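Putative histidinol-phosphate aminotransferase (PDB 3P1T) probably catalyses the pyridoxal-phosphate-dependent transfer of an amino group from histidinol phosphate to 2-oxoglutarate, a step of histidine biosynthesis. Local coordinates at residues V133-V139 / Q162-L168. Residues are numbered along the deposited sequence; the frame is centred on the assembly and turned at random.
Sequences VSRDDCV and QRAGKLL
Val133 offers its carbonyl O to Arg163 NH1 (3.1 Å), which arrives nearly along the C=O axis while the oxygen sits 24° out of the guanidinium plane. Its CG1, anti to the backbone N (chi1 167°), lies over the backbone of Ala164. Ser134 opens a type I turn that ends at Asp137; the backbone N of Ser134 binds Asp137 OD2 from above the carboxylate plane, and Arg92 forms a salt bridge with the same oxygen. Arg135 bends at chi2 (-82°) and reaches the end of helix 154-163, where NE and NH2 grip Gln162 O side-on, NH2 at 2.8 Å, with the oxygen in the guanidinium plane. The Arg135 O lies against the CA of Gly165. Strands 137-142 and 166-170 run parallel as neighbours, joined through helix 154-163 in a beta-alpha-beta unit of the large mixed sheet of the fold type I aminotransferase. Their pairing begins at Asp137 O, shared by Gly165 N (3.0 Å) and Lys166 N (3.2 Å). Cys138 SG rests on Lys166 CB at 3.9 Å, whereas the rest of the lysine turns off so that NZ hydrogen-bonds Asn189 OD1. Val139 continues the ladder, its N bonded to Lys166 O (2.9 Å) and its O to Leu168 N (2.8 Å). On the face that carries Val139 and Leu167, opposite to Cys138 and Lys166, Leu167 CD1 comes obliquely against Val139 CB, while Val139 CG2 packs on CB of Ala164 just before the strand.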
# COMPACT_ATOMS: atom_id res chain seq x y z
N VAL A 133 20.50 13.53 -23.37
CA VAL A 133 19.22 12.80 -23.31
C VAL A 133 18.93 12.22 -24.71
O VAL A 133 19.05 12.96 -25.69
CB VAL A 133 18.07 13.72 -22.82
CG1 VAL A 133 16.70 13.09 -23.05
CG2 VAL A 133 18.26 14.09 -21.35
N SER A 134 18.59 10.90 -24.80
CA SER A 134 18.32 10.18 -26.06
C SER A 134 16.96 9.48 -26.03
O SER A 134 16.34 9.43 -24.98
CB SER A 134 19.41 9.15 -26.36
OG SER A 134 19.37 8.04 -25.48
N ARG A 135 16.50 8.93 -27.17
CA ARG A 135 15.20 8.27 -27.28
C ARG A 135 15.20 6.90 -26.57
O ARG A 135 14.15 6.28 -26.44
CB ARG A 135 14.79 8.13 -28.75
CG ARG A 135 14.47 9.48 -29.44
CD ARG A 135 13.05 9.99 -29.18
NE ARG A 135 12.79 11.31 -29.77
CZ ARG A 135 12.27 11.52 -30.98
NH1 ARG A 135 11.95 10.49 -31.76
NH2 ARG A 135 12.08 12.75 -31.43
N ASP A 136 16.37 6.47 -26.05
CA ASP A 136 16.54 5.26 -25.24
C ASP A 136 16.35 5.58 -23.77
O ASP A 136 16.42 4.67 -22.94
CB ASP A 136 17.95 4.64 -25.42
CG ASP A 136 18.41 4.35 -26.84
OD1 ASP A 136 17.68 3.62 -27.56
OD2 ASP A 136 19.56 4.73 -27.17
N ASP A 137 16.18 6.86 -23.42
CA ASP A 137 16.07 7.30 -22.04
C ASP A 137 14.66 7.58 -21.60
O ASP A 137 13.84 8.08 -22.38
CB ASP A 137 16.90 8.59 -21.79
CG ASP A 137 18.39 8.50 -22.07
OD1 ASP A 137 18.93 7.37 -22.12
OD2 ASP A 137 19.03 9.57 -22.22
N CYS A 138 14.40 7.25 -20.33
CA CYS A 138 13.19 7.55 -19.59
C CYS A 138 13.56 8.63 -18.57
O CYS A 138 14.33 8.36 -17.65
CB CYS A 138 12.61 6.31 -18.94
SG CYS A 138 11.13 6.64 -17.95
N VAL A 139 13.12 9.87 -18.82
CA VAL A 139 13.51 10.99 -17.99
C VAL A 139 12.44 11.21 -16.92
O VAL A 139 11.26 11.33 -17.24
CB VAL A 139 13.75 12.27 -18.84
CG1 VAL A 139 14.21 13.42 -17.96
CG2 VAL A 139 14.78 12.00 -19.94
N GLN A 162 11.25 16.53 -27.16
CA GLN A 162 11.84 16.26 -28.48
C GLN A 162 12.93 15.19 -28.39
O GLN A 162 13.05 14.35 -29.30
CB GLN A 162 12.43 17.55 -29.09
CG GLN A 162 11.39 18.59 -29.54
CD GLN A 162 11.98 19.86 -30.14
OE1 GLN A 162 13.20 20.00 -30.33
NE2 GLN A 162 11.11 20.81 -30.48
N ARG A 163 13.73 15.19 -27.30
CA ARG A 163 14.85 14.27 -27.11
C ARG A 163 14.54 12.97 -26.32
O ARG A 163 15.17 11.96 -26.62
CB ARG A 163 15.99 14.97 -26.37
CG ARG A 163 16.74 16.00 -27.21
CD ARG A 163 18.06 16.35 -26.55
NE ARG A 163 19.04 16.82 -27.53
CZ ARG A 163 19.82 16.02 -28.26
NH1 ARG A 163 19.73 14.70 -28.14
NH2 ARG A 163 20.69 16.54 -29.12
N ALA A 164 13.66 12.98 -25.30
CA ALA A 164 13.43 11.76 -24.50
C ALA A 164 12.57 10.71 -25.20
O ALA A 164 11.74 11.04 -26.05
CB ALA A 164 12.76 12.13 -23.18
N GLY A 165 12.78 9.45 -24.80
CA GLY A 165 12.00 8.29 -25.22
C GLY A 165 10.67 8.28 -24.47
O GLY A 165 9.62 8.12 -25.09
N LYS A 166 10.74 8.46 -23.12
CA LYS A 166 9.64 8.59 -22.17
C LYS A 166 9.95 9.72 -21.21
O LYS A 166 11.12 9.97 -20.92
CB LYS A 166 9.37 7.28 -21.39
CG LYS A 166 8.97 6.09 -22.24
CD LYS A 166 7.65 6.27 -22.96
CE LYS A 166 7.54 5.24 -24.05
NZ LYS A 166 6.28 5.39 -24.82
N LEU A 167 8.90 10.40 -20.71
CA LEU A 167 9.06 11.48 -19.74
C LEU A 167 8.02 11.39 -18.63
O LEU A 167 6.83 11.30 -18.91
CB LEU A 167 8.96 12.85 -20.44
CG LEU A 167 9.15 14.10 -19.58
CD1 LEU A 167 10.58 14.21 -19.05
CD2 LEU A 167 8.82 15.34 -20.35
N LEU A 168 8.49 11.40 -17.38
CA LEU A 168 7.64 11.44 -16.19
C LEU A 168 7.90 12.75 -15.45
O LEU A 168 9.04 13.00 -15.03
CB LEU A 168 7.85 10.23 -15.25
CG LEU A 168 7.14 10.32 -13.87
CD1 LEU A 168 5.61 10.34 -14.01
CD2 LEU A 168 7.57 9.19 -12.96